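PDB 2OZG: GCN5-related N-acetyltransferase from Anabaena variabilis, which binds coenzyme A and, as a member of the GNAT family, probably transfers acetyl groups, perhaps to aminoglycosides, and carries a C-terminal sterol-carrier-like domain. Local coordinates for residues Q75-A80 against I113-L118; C138-P143 against A278-Q283; L156-L161 against Y202-G207; E307-L312 against K325-V330. All blocks are in the same frame, centred on the assembly; numbering follows the deposited sequence.

Contact 1: Q75-A80 against I113-L118. With ACT (acetate ion), chain B.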
loop_
_atom_site.group_PDB
_atom_site.type_symbol
_atom_site.label_atom_id
_atom_site.label_comp_id
_atom_site.label_asym_id
_atom_site.label_seq_id
_atom_site.Cartn_x
_atom_site.Cartn_y
_atom_site.Cartn_z
ATOM N N GLN A 75 44.115 -1.434 14.590
ATOM C CA GLN A 75 45.282 -1.531 13.733
ATOM C C GLN A 75 44.787 -1.617 12.309
ATOM O O GLN A 75 43.750 -2.219 12.042
ATOM C CB GLN A 75 46.048 -2.800 14.065
ATOM C CG GLN A 75 46.652 -2.820 15.479
ATOM C CD GLN A 75 47.664 -1.727 15.707
ATOM O OE1 GLN A 75 48.567 -1.499 14.892
ATOM N NE2 GLN A 75 47.513 -1.032 16.806
ATOM N N ARG A 76 45.505 -1.000 11.394
ATOM C CA ARG A 76 45.116 -1.063 10.010
ATOM C C ARG A 76 45.652 -2.371 9.410
ATOM O O ARG A 76 46.855 -2.572 9.363
ATOM C CB ARG A 76 45.712 0.078 9.225
ATOM C CG ARG A 76 45.247 0.136 7.802
ATOM C CD ARG A 76 46.273 0.952 7.017
ATOM N NE ARG A 76 45.946 1.112 5.602
ATOM C CZ ARG A 76 46.351 0.312 4.615
ATOM N NH1 ARG A 76 47.159 -0.707 4.825
ATOM N NH2 ARG A 76 45.999 0.600 3.376
ATOM N N VAL A 77 44.755 -3.216 8.918
ATOM C CA VAL A 77 45.140 -4.428 8.254
ATOM C C VAL A 77 44.944 -4.215 6.752
ATOM O O VAL A 77 43.850 -3.793 6.344
ATOM C CB VAL A 77 44.218 -5.552 8.695
ATOM C CG1 VAL A 77 44.645 -6.864 8.112
ATOM C CG2 VAL A 77 44.151 -5.609 10.242
ATOM N N PRO A 78 45.993 -4.425 5.928
ATOM C CA PRO A 78 45.781 -4.322 4.481
ATOM C C PRO A 78 44.640 -5.219 4.040
ATOM O O PRO A 78 44.533 -6.358 4.488
ATOM C CB PRO A 78 47.094 -4.795 3.889
ATOM C CG PRO A 78 48.121 -4.557 4.950
ATOM C CD PRO A 78 47.390 -4.759 6.238
HETATM N N MSE A 79 43.800 -4.694 3.164
HETATM C CA MSE A 79 42.557 -5.367 2.764
HETATM C C MSE A 79 42.251 -5.093 1.333
HETATM O O MSE A 79 42.428 -3.953 0.875
HETATM C CB MSE A 79 41.428 -4.792 3.610
HETATM C CG MSE A 79 40.088 -5.511 3.624
HETATM SE SE MSE A 79 38.987 -4.846 2.205
HETATM C CE MSE A 79 38.057 -3.609 3.207
ATOM N N ALA A 80 41.818 -6.131 0.611
ATOM C CA ALA A 80 41.424 -5.963 -0.776
ATOM C C ALA A 80 39.894 -6.101 -0.902
ATOM O O ALA A 80 39.321 -7.170 -0.636
ATOM C CB ALA A 80 42.143 -6.935 -1.669
ATOM N N ILE A 113 48.292 -9.361 0.706
ATOM C CA ILE A 113 47.191 -8.682 1.346
ATOM C C ILE A 113 46.459 -9.817 2.080
ATOM O O ILE A 113 46.043 -10.778 1.455
ATOM C CB ILE A 113 46.327 -7.974 0.318
ATOM C CG1 ILE A 113 47.055 -6.722 -0.176
ATOM C CG2 ILE A 113 45.003 -7.622 0.965
ATOM C CD1 ILE A 113 46.544 -6.218 -1.490
ATOM N N PRO A 114 46.398 -9.751 3.423
ATOM C CA PRO A 114 45.883 -10.864 4.207
ATOM C C PRO A 114 44.418 -11.091 4.345
ATOM O O PRO A 114 44.052 -12.176 4.844
ATOM C CB PRO A 114 46.422 -10.563 5.603
ATOM C CG PRO A 114 46.445 -9.112 5.663
ATOM C CD PRO A 114 46.833 -8.644 4.294
ATOM N N ILE A 115 43.592 -10.070 4.045
ATOM C CA ILE A 115 42.126 -10.182 4.107
ATOM C C ILE A 115 41.470 -9.489 2.914
ATOM O O ILE A 115 42.094 -8.663 2.234
ATOM C CB ILE A 115 41.531 -9.622 5.380
ATOM C CG1 ILE A 115 42.015 -8.197 5.583
ATOM C CG2 ILE A 115 41.972 -10.457 6.618
ATOM C CD1 ILE A 115 41.237 -7.459 6.645
ATOM N N SER A 116 40.237 -9.885 2.635
ATOM C CA SER A 116 39.456 -9.359 1.518
ATOM C C SER A 116 38.009 -9.306 2.005
ATOM O O SER A 116 37.572 -10.168 2.744
ATOM C CB SER A 116 39.562 -10.235 0.282
ATOM O OG SER A 116 38.745 -9.789 -0.827
ATOM N N VAL A 117 37.304 -8.266 1.598
ATOM C CA VAL A 117 35.925 -8.023 1.996
ATOM C C VAL A 117 35.063 -7.662 0.751
ATOM O O VAL A 117 35.578 -7.060 -0.216
ATOM C CB VAL A 117 35.881 -6.857 3.017
ATOM C CG1 VAL A 117 34.405 -6.323 3.288
ATOM C CG2 VAL A 117 36.551 -7.277 4.292
ATOM N N LEU A 118 33.773 -8.001 0.822
ATOM C CA LEU A 118 32.780 -7.733 -0.215
ATOM C C LEU A 118 31.375 -7.868 0.344
ATOM O O LEU A 118 31.138 -8.521 1.366
ATOM C CB LEU A 118 32.957 -8.692 -1.427
ATOM C CG LEU A 118 32.937 -10.212 -1.207
ATOM C CD1 LEU A 118 31.542 -10.757 -1.039
ATOM C CD2 LEU A 118 33.581 -10.886 -2.393
HETATM C C ACT B . 47.439 -1.556 1.096
HETATM O O ACT B . 48.189 -1.651 2.142
HETATM O OXT ACT B . 47.285 -0.399 0.581
HETATM C CH3 ACT B . 46.742 -2.741 0.464
#
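I115 pushes its CD1 against V77 and M79, meeting M79 CG at 3.8 Å, and around it a beta-alpha-beta crossover of the acetyltransferase fold closes: strand 75-87, helix 96-110 and strand 115-118. The ethyl branch reaches the neighbouring strand because CG1 of I115 stands between its backbone N and carbonyl carbon (chi1 53°), and crosses both partners at about a right angle. M79, a selenomethionine, bends at both chi2 and chi3 and lays SE on V117 CB at 3.8 Å. The P114 ring sets CG against V77 CG1, while I113 CG2 packs on A80 CB at 3.9 Å. Strands 58-72 and 279-290 and helix 293-299 cover parts of the same apolar group. P78 O lies buried among P114 CD and I115 CG1 with no polar partner. The strand axes of 75-80 and 115-118 are inclined at 48°, consistent with firm pairing at one end. There A80 N donates to I115 O at 3.0 Å (163°), and A80 O is gripped twice: by V117 N from above the carbonyl plane and by S116 OG at 2.7 Å, a hydroxyl also bonded to Y131 OH. At the exposed end R76, whose NE pairs with D183, holds an acetate probably from the crystallisation liquor. R76 NH1 donates to acetate O at 3.0 Å, R76 NH2 more weakly to OXT, and the acetate CH3 sits 4.0 Å from I113 CD1.

Contact 2: C138-P143 against A278-Q283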
loop_
_atom_site.group_PDB
_atom_site.type_symbol
_atom_site.label_atom_id
_atom_site.label_comp_id
_atom_site.label_asym_id
_atom_site.label_seq_id
_atom_site.Cartn_x
_atom_site.Cartn_y
_atom_site.Cartn_z
ATOM N N CYS A 138 23.969 -1.102 8.222
ATOM C CA CYS A 138 22.583 -0.903 8.647
ATOM C C CYS A 138 22.173 0.516 8.305
ATOM O O CYS A 138 22.901 1.468 8.638
ATOM C CB CYS A 138 22.511 -1.078 10.167
ATOM S SG CYS A 138 20.945 -1.111 10.790
ATOM N N VAL A 139 21.023 0.636 7.662
ATOM C CA VAL A 139 20.422 1.912 7.339
ATOM C C VAL A 139 19.264 2.133 8.291
ATOM O O VAL A 139 18.343 1.339 8.369
ATOM C CB VAL A 139 19.918 1.979 5.872
ATOM C CG1 VAL A 139 19.284 3.326 5.639
ATOM C CG2 VAL A 139 21.094 1.825 4.938
ATOM N N TRP A 140 19.394 3.202 9.072
ATOM C CA TRP A 140 18.402 3.624 10.010
ATOM C C TRP A 140 17.563 4.732 9.433
ATOM O O TRP A 140 18.040 5.472 8.617
ATOM C CB TRP A 140 19.088 4.174 11.264
ATOM C CG TRP A 140 19.664 3.090 12.108
ATOM C CD1 TRP A 140 20.858 2.495 11.944
ATOM C CD2 TRP A 140 19.031 2.443 13.228
ATOM N NE1 TRP A 140 21.032 1.538 12.903
ATOM C CE2 TRP A 140 19.932 1.489 13.715
ATOM C CE3 TRP A 140 17.826 2.616 13.882
ATOM C CZ2 TRP A 140 19.647 0.664 14.824
ATOM C CZ3 TRP A 140 17.543 1.811 15.014
ATOM C CH2 TRP A 140 18.469 0.843 15.457
ATOM N N GLU A 141 16.328 4.874 9.901
ATOM C CA GLU A 141 15.514 5.975 9.448
ATOM C C GLU A 141 14.767 6.528 10.620
ATOM O O GLU A 141 14.497 5.790 11.568
ATOM C CB GLU A 141 14.487 5.534 8.395
ATOM C CG GLU A 141 13.355 4.730 8.912
ATOM C CD GLU A 141 12.312 4.497 7.818
ATOM O OE1 GLU A 141 12.675 3.833 6.835
ATOM O OE2 GLU A 141 11.147 4.983 7.951
ATOM N N ILE A 142 14.370 7.794 10.532
ATOM C CA ILE A 142 13.625 8.406 11.610
ATOM C C ILE A 142 12.835 9.607 11.152
ATOM O O ILE A 142 13.314 10.375 10.293
ATOM C CB ILE A 142 14.617 8.841 12.708
ATOM C CG1 ILE A 142 13.902 9.348 13.945
ATOM C CG2 ILE A 142 15.575 9.956 12.214
ATOM C CD1 ILE A 142 14.845 9.607 15.111
ATOM N N PRO A 143 11.611 9.790 11.715
ATOM C CA PRO A 143 10.900 11.028 11.415
ATOM C C PRO A 143 11.590 12.228 12.083
ATOM O O PRO A 143 11.898 12.210 13.298
ATOM C CB PRO A 143 9.479 10.779 11.913
ATOM C CG PRO A 143 9.543 9.573 12.839
ATOM C CD PRO A 143 10.824 8.853 12.552
ATOM N N ALA A 278 13.374 5.713 15.966
ATOM C CA ALA A 278 14.163 5.342 14.816
ATOM C C ALA A 278 13.946 3.882 14.489
ATOM O O ALA A 278 13.764 3.088 15.388
ATOM C CB ALA A 278 15.628 5.606 15.093
ATOM N N THR A 279 13.950 3.506 13.214
ATOM C CA THR A 279 13.820 2.090 12.876
ATOM C C THR A 279 14.885 1.692 11.892
ATOM O O THR A 279 15.457 2.536 11.206
ATOM C CB THR A 279 12.444 1.800 12.235
ATOM O OG1 THR A 279 12.251 2.682 11.157
ATOM C CG2 THR A 279 11.337 2.074 13.198
ATOM N N ILE A 280 15.108 0.391 11.777
ATOM C CA ILE A 280 16.057 -0.103 10.833
ATOM C C ILE A 280 15.323 -0.285 9.509
ATOM O O ILE A 280 14.366 -0.992 9.446
ATOM C CB ILE A 280 16.740 -1.412 11.330
ATOM C CG1 ILE A 280 17.763 -1.057 12.415
ATOM C CG2 ILE A 280 17.413 -2.118 10.226
ATOM C CD1 ILE A 280 18.335 -2.267 13.171
ATOM N N ARG A 281 15.769 0.433 8.473
ATOM C CA ARG A 281 15.170 0.399 7.161
ATOM C C ARG A 281 15.709 -0.803 6.407
ATOM O O ARG A 281 14.989 -1.445 5.674
ATOM C CB ARG A 281 15.554 1.687 6.451
ATOM C CG ARG A 281 15.021 1.913 5.055
ATOM C CD ARG A 281 15.546 3.318 4.671
ATOM N NE ARG A 281 15.118 3.870 3.394
ATOM C CZ ARG A 281 13.983 4.538 3.197
ATOM N NH1 ARG A 281 13.112 4.718 4.191
ATOM N NH2 ARG A 281 13.716 5.006 1.981
ATOM N N SER A 282 17.007 -1.074 6.545
ATOM C CA SER A 282 17.598 -2.236 5.913
ATOM C C SER A 282 18.946 -2.511 6.537
ATOM O O SER A 282 19.578 -1.639 7.204
ATOM C CB SER A 282 17.810 -2.012 4.418
ATOM O OG SER A 282 18.587 -0.854 4.224
ATOM N N GLN A 283 19.373 -3.745 6.375
ATOM C CA GLN A 283 20.682 -4.145 6.855
ATOM C C GLN A 283 21.286 -5.164 5.916
ATOM O O GLN A 283 20.593 -5.800 5.097
ATOM C CB GLN A 283 20.573 -4.749 8.231
ATOM C CG GLN A 283 19.810 -6.043 8.221
ATOM C CD GLN A 283 19.788 -6.673 9.558
ATOM O OE1 GLN A 283 20.833 -7.107 10.070
ATOM N NE2 GLN A 283 18.594 -6.769 10.144
HETATM O O HOH W 1 11.171 5.221 12.112
#
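Antiparallel pairing between 138-143 and 279-283 ties the end of strand 132-143 to the start of strand 279-290, at a sheet position partly covered by another copy of the protein. V139 N donates to S282 O at 2.7 Å, and further along E141 and T279 exchange backbone bonds in both directions. On one side of the sheet I280 lays CG1 over the six-membered ring of W140, 3.5 Å from its centroid, and the same carbon touches C138 SG at 3.6 Å. The indole meets W261 with its ring and gives NE1 to S264 O, which fixes its rotation; Q283 of the second subunit packs nearby. Replacing W140 by an alanine is likely to leave I280 CG1 and A278 CB facing a gap and S264 O without its donor. On the other side, the extended R281 chain brings NH1 to E141 OE1 at 2.8 Å, a salt bridge lying in the guanidinium plane but above that of the carboxylate, while K258 takes E141 OE2. Between V139 and W140 the register slips by one residue: R281 N donates to V139 O at 2.7 Å and S282 N adds a weak second bond, the signature of a classic beta bulge.

Contact 3: L156-L161 against Y202-G207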
loop_
_atom_site.group_PDB
_atom_site.type_symbol
_atom_site.label_atom_id
_atom_site.label_comp_id
_atom_site.label_asym_id
_atom_site.label_seq_id
_atom_site.Cartn_x
_atom_site.Cartn_y
_atom_site.Cartn_z
ATOM N N LEU A 156 27.829 24.376 13.149
ATOM C CA LEU A 156 28.016 23.672 11.907
ATOM C C LEU A 156 28.340 24.700 10.851
ATOM O O LEU A 156 27.844 25.816 10.909
ATOM C CB LEU A 156 26.783 22.864 11.509
ATOM C CG LEU A 156 26.799 21.521 12.225
ATOM C CD1 LEU A 156 26.044 21.636 13.487
ATOM C CD2 LEU A 156 26.255 20.459 11.340
ATOM N N GLU A 157 29.164 24.288 9.900
ATOM C CA GLU A 157 29.675 25.129 8.846
ATOM C C GLU A 157 29.688 24.372 7.523
ATOM O O GLU A 157 30.244 23.314 7.473
ATOM C CB GLU A 157 31.107 25.491 9.188
ATOM C CG GLU A 157 31.698 26.499 8.252
ATOM C CD GLU A 157 33.201 26.698 8.453
ATOM O OE1 GLU A 157 33.770 26.130 9.421
ATOM O OE2 GLU A 157 33.800 27.411 7.629
ATOM N N PRO A 158 29.067 24.919 6.454
ATOM C CA PRO A 158 29.161 24.236 5.183
ATOM C C PRO A 158 30.551 24.397 4.607
ATOM O O PRO A 158 31.112 25.459 4.687
ATOM C CB PRO A 158 28.152 24.977 4.324
ATOM C CG PRO A 158 28.164 26.417 4.906
ATOM C CD PRO A 158 28.237 26.148 6.363
ATOM N N VAL A 159 31.115 23.316 4.101
ATOM C CA VAL A 159 32.443 23.290 3.550
ATOM C C VAL A 159 32.413 22.447 2.295
ATOM O O VAL A 159 31.479 21.689 2.068
ATOM C CB VAL A 159 33.450 22.696 4.539
ATOM C CG1 VAL A 159 33.516 23.573 5.807
ATOM C CG2 VAL A 159 33.058 21.256 4.901
ATOM N N VAL A 160 33.450 22.561 1.483
ATOM C CA VAL A 160 33.531 21.752 0.284
ATOM C C VAL A 160 34.177 20.425 0.661
ATOM O O VAL A 160 35.183 20.414 1.400
ATOM C CB VAL A 160 34.399 22.429 -0.790
ATOM C CG1 VAL A 160 34.529 21.514 -2.013
ATOM C CG2 VAL A 160 33.810 23.767 -1.162
ATOM N N LEU A 161 33.605 19.325 0.155
ATOM C CA LEU A 161 34.135 17.991 0.404
ATOM C C LEU A 161 35.354 17.654 -0.438
ATOM O O LEU A 161 36.379 17.248 0.113
ATOM C CB LEU A 161 33.072 16.912 0.147
ATOM C CG LEU A 161 33.495 15.436 0.245
ATOM C CD1 LEU A 161 34.055 15.119 1.623
ATOM C CD2 LEU A 161 32.333 14.427 -0.120
ATOM N N TYR A 202 25.521 18.117 0.165
ATOM C CA TYR A 202 25.739 19.026 1.283
ATOM C C TYR A 202 26.775 18.364 2.209
ATOM O O TYR A 202 26.739 17.140 2.486
ATOM C CB TYR A 202 24.395 19.275 1.999
ATOM C CG TYR A 202 23.387 19.932 1.116
ATOM C CD1 TYR A 202 23.434 21.317 0.890
ATOM C CD2 TYR A 202 22.425 19.200 0.459
ATOM C CE1 TYR A 202 22.552 21.929 0.055
ATOM C CE2 TYR A 202 21.515 19.821 -0.411
ATOM C CZ TYR A 202 21.570 21.176 -0.586
ATOM O OH TYR A 202 20.685 21.797 -1.426
ATOM N N SER A 203 27.692 19.169 2.681
ATOM C CA SER A 203 28.784 18.752 3.573
ATOM C C SER A 203 28.998 19.848 4.621
ATOM O O SER A 203 29.139 21.032 4.280
ATOM C CB SER A 203 30.064 18.675 2.760
ATOM O OG SER A 203 29.998 17.659 1.829
ATOM N N TYR A 204 29.012 19.468 5.890
ATOM C CA TYR A 204 29.194 20.404 6.982
ATOM C C TYR A 204 30.218 19.808 7.917
ATOM O O TYR A 204 30.234 18.597 8.105
ATOM C CB TYR A 204 27.858 20.519 7.763
ATOM C CG TYR A 204 26.820 21.358 7.058
ATOM C CD1 TYR A 204 26.097 20.852 5.983
ATOM C CD2 TYR A 204 26.528 22.646 7.493
ATOM C CE1 TYR A 204 25.176 21.599 5.357
ATOM C CE2 TYR A 204 25.589 23.433 6.843
ATOM C CZ TYR A 204 24.942 22.915 5.771
ATOM O OH TYR A 204 23.980 23.681 5.169
ATOM N N LEU A 205 31.005 20.664 8.528
ATOM C CA LEU A 205 31.897 20.312 9.626
ATOM C C LEU A 205 31.136 20.685 10.884
ATOM O O LEU A 205 30.393 21.685 10.900
ATOM C CB LEU A 205 33.190 21.111 9.634
ATOM C CG LEU A 205 34.143 20.898 8.452
ATOM C CD1 LEU A 205 35.409 21.806 8.570
ATOM C CD2 LEU A 205 34.528 19.407 8.207
ATOM N N ILE A 206 31.315 19.864 11.922
ATOM C CA ILE A 206 30.759 20.103 13.241
ATOM C C ILE A 206 31.915 20.506 14.127
ATOM O O ILE A 206 32.883 19.769 14.257
ATOM C CB ILE A 206 30.147 18.817 13.854
ATOM C CG1 ILE A 206 29.044 18.291 12.959
ATOM C CG2 ILE A 206 29.550 19.122 15.227
ATOM C CD1 ILE A 206 28.565 16.907 13.267
ATOM N N GLY A 207 31.815 21.680 14.724
ATOM C CA GLY A 207 32.799 22.158 15.667
ATOM C C GLY A 207 33.043 23.627 15.587
ATOM O O GLY A 207 32.565 24.304 14.644
#
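L156, E157 and P158 run antiparallel to I206, L205 and Y204, the strand axes inclined at 143° and 4.4 Å apart at their closest. E157 and L205 form the hydrogen-bonded pair: E157 N donates to L205 O and L205 N returns the bond to E157 O, each 3.0 Å long. Beyond P158, which has no N-H to offer, V159 N resumes the pattern by donating to S203 O at 3.0 Å (166°). On one face of the sheet, P158 lies over a face of the Y204 ring, with CB 4.2 Å from the centroid in a CH-pi contact, and L156 runs alongside I206, its CD2 3.9 Å from I206 CG1 and close to Y204 CB. The tyrosine ring leans back toward P158 because its CG is anti to the carbonyl carbon (chi1 -76°). Past the strand end, V159 sets CG2 on L205 CG at 3.7 Å, crossing it at about a right angle, with F167 and I166 of helix 165-177 packed against them. Y204 OH is hydrogen-bonded to Q29 NE2 and E90 OE1 of the third subunit. A serine in place of Y204 would probably strip P158 of its aromatic support and leave Q29 and E90 without their shared hydroxyl partner. The chemistry therefore implies two roles for one tyrosine: its ring face serves the fold, its OH joins neighbouring copies.

Contact 4: E307-L312 against K325-V330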
loop_
_atom_site.group_PDB
_atom_site.type_symbol
_atom_site.label_atom_id
_atom_site.label_comp_id
_atom_site.label_asym_id
_atom_site.label_seq_id
_atom_site.Cartn_x
_atom_site.Cartn_y
_atom_site.Cartn_z
ATOM N N GLU A 307 46.448 -12.314 27.893
ATOM C CA GLU A 307 47.695 -13.024 27.646
ATOM C C GLU A 307 47.259 -14.466 27.440
ATOM O O GLU A 307 46.851 -15.142 28.398
ATOM C CB GLU A 307 48.694 -12.846 28.782
ATOM C CG GLU A 307 50.056 -13.443 28.473
ATOM C CD GLU A 307 51.102 -13.150 29.557
ATOM O OE1 GLU A 307 50.952 -12.146 30.289
ATOM O OE2 GLU A 307 52.065 -13.928 29.678
ATOM N N ALA A 308 47.326 -14.933 26.198
ATOM C CA ALA A 308 46.858 -16.271 25.892
ATOM C C ALA A 308 47.474 -16.818 24.653
ATOM O O ALA A 308 47.814 -16.076 23.742
ATOM C CB ALA A 308 45.373 -16.267 25.707
ATOM N N GLU A 309 47.572 -18.140 24.623
ATOM C CA GLU A 309 48.049 -18.865 23.483
ATOM C C GLU A 309 46.885 -19.742 22.971
ATOM O O GLU A 309 46.400 -20.616 23.687
ATOM C CB GLU A 309 49.195 -19.710 23.941
ATOM C CG GLU A 309 50.086 -20.211 22.902
ATOM C CD GLU A 309 51.262 -20.937 23.534
ATOM O OE1 GLU A 309 51.115 -22.144 23.814
ATOM O OE2 GLU A 309 52.327 -20.302 23.731
ATOM N N LEU A 310 46.429 -19.503 21.761
ATOM C CA LEU A 310 45.345 -20.291 21.208
ATOM C C LEU A 310 45.872 -21.203 20.111
ATOM O O LEU A 310 46.481 -20.727 19.161
ATOM C CB LEU A 310 44.199 -19.365 20.680
ATOM C CG LEU A 310 42.942 -20.050 20.133
ATOM C CD1 LEU A 310 42.304 -20.997 21.138
ATOM C CD2 LEU A 310 41.964 -19.007 19.713
ATOM N N HIS A 311 45.648 -22.511 20.244
ATOM C CA HIS A 311 46.163 -23.500 19.272
ATOM C C HIS A 311 45.075 -23.853 18.263
ATOM O O HIS A 311 44.160 -24.620 18.540
ATOM C CB HIS A 311 46.712 -24.753 19.982
ATOM C CG HIS A 311 47.959 -24.524 20.773
ATOM N ND1 HIS A 311 48.982 -25.441 20.821
ATOM C CD2 HIS A 311 48.365 -23.471 21.521
ATOM C CE1 HIS A 311 49.946 -24.983 21.598
ATOM N NE2 HIS A 311 49.599 -23.782 22.023
ATOM N N LEU A 312 45.214 -23.298 17.074
ATOM C CA LEU A 312 44.208 -23.398 16.009
ATOM C C LEU A 312 44.525 -24.489 15.020
ATOM O O LEU A 312 45.709 -24.847 14.812
ATOM C CB LEU A 312 44.226 -22.108 15.182
ATOM C CG LEU A 312 43.910 -20.753 15.846
ATOM C CD1 LEU A 312 44.429 -19.574 15.006
ATOM C CD2 LEU A 312 42.396 -20.649 16.006
ATOM N N LYS A 325 47.996 -26.301 11.340
ATOM C CA LYS A 325 47.932 -25.897 12.732
ATOM C C LYS A 325 48.787 -24.660 12.961
ATOM O O LYS A 325 49.858 -24.564 12.421
ATOM C CB LYS A 325 48.387 -27.015 13.637
ATOM C CG LYS A 325 47.494 -28.260 13.641
ATOM C CD LYS A 325 48.258 -29.332 14.408
ATOM C CE LYS A 325 47.421 -30.520 14.765
ATOM N NZ LYS A 325 48.256 -31.474 15.603
ATOM N N PHE A 326 48.250 -23.716 13.719
ATOM C CA PHE A 326 48.877 -22.444 14.022
ATOM C C PHE A 326 48.670 -22.161 15.530
ATOM O O PHE A 326 47.591 -22.439 16.115
ATOM C CB PHE A 326 48.219 -21.290 13.203
ATOM C CG PHE A 326 48.262 -21.486 11.714
ATOM C CD1 PHE A 326 47.233 -22.164 11.056
ATOM C CD2 PHE A 326 49.333 -20.994 10.960
ATOM C CE1 PHE A 326 47.286 -22.390 9.673
ATOM C CE2 PHE A 326 49.384 -21.208 9.570
ATOM C CZ PHE A 326 48.365 -21.906 8.928
ATOM N N ILE A 327 49.706 -21.632 16.153
ATOM C CA ILE A 327 49.592 -21.124 17.506
ATOM C C ILE A 327 49.523 -19.597 17.427
ATOM O O ILE A 327 50.433 -18.950 16.921
ATOM C CB ILE A 327 50.783 -21.509 18.385
ATOM C CG1 ILE A 327 50.977 -23.027 18.339
ATOM C CG2 ILE A 327 50.558 -20.961 19.777
ATOM C CD1 ILE A 327 52.260 -23.546 19.051
ATOM N N LEU A 328 48.424 -19.042 17.909
ATOM C CA LEU A 328 48.256 -17.603 18.056
ATOM C C LEU A 328 48.615 -17.243 19.497
ATOM O O LEU A 328 47.905 -17.663 20.425
ATOM C CB LEU A 328 46.787 -17.250 17.845
ATOM C CG LEU A 328 46.379 -15.821 18.024
ATOM C CD1 LEU A 328 47.155 -14.909 17.087
ATOM C CD2 LEU A 328 44.877 -15.730 17.814
ATOM N N SER A 329 49.690 -16.484 19.706
ATOM C CA SER A 329 50.075 -16.076 21.070
ATOM C C SER A 329 49.831 -14.602 21.178
ATOM O O SER A 329 50.403 -13.815 20.416
ATOM C CB SER A 329 51.578 -16.336 21.379
ATOM O OG SER A 329 51.855 -17.705 21.207
ATOM N N VAL A 330 48.969 -14.221 22.101
ATOM C CA VAL A 330 48.588 -12.810 22.302
ATOM C C VAL A 330 49.075 -12.272 23.657
ATOM O O VAL A 330 48.949 -12.912 24.709
ATOM C CB VAL A 330 47.034 -12.629 22.142
ATOM C CG1 VAL A 330 46.614 -11.179 22.339
ATOM C CG2 VAL A 330 46.576 -13.087 20.750
#
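I327 packs over one face of the H311 imidazole, its CG1 3.9 Å from the ring centroid and only 6° off the ring normal, a CH-pi contact across the non-hydrogen-bonded pair of a beta hairpin in the sterol carrier protein domain. CD1 of I327 also touches H311 CE1, at 3.7 Å. At the ring edge H311 NE2 donates to E309 OE1 at 2.9 Å and 176°; the carboxylate oxygen receives it on its anti side, somewhat out of plane. E309 lies on the same side of the sheet as I327, and its extended chain, turned off the backbone N at chi1 -162°, carries OE1 to the imidazole. The ring is gripped at both nitrogens, since ND1 accepts from the backbone N-H of K342. On the reverse side the residues are apolar: L310, L312, F326 and L328 meet helices 375-385 and 293-299. Six backbone hydrogen bonds join the strands, among them V330 N to A308 O at 2.7 Å and L310 N to L328 O at 2.7 Å. Taken together, the bonds at NE2 and ND1 suggest a neutral imidazole protonated at NE2, its turn fixed by bonds at both nitrogens while the isoleucine supports one face.

How the contacts relate
From the N terminus, contact 1 closes first: the chain leaves strand 75-87, passes helix 96-110 and returns beside it, completing a local crossover. Contact 2 opens later and closes far along, joining 138-143 to 278-283 over 134 intervening residues. Contact 3 is nested wholly within that long loop, bringing 156-161 onto 202-207, whose strand 202-206 follows helices 165-177 and 186-192. Contact 4 follows in series as a short hairpin in the sterol carrier protein domain, across the chain's centre from contact 3. None cross. Contacts 1 and 2 are linked because strands 115-118 and 279-290 are neighbours, though their nearest atoms remain about 11 Å apart.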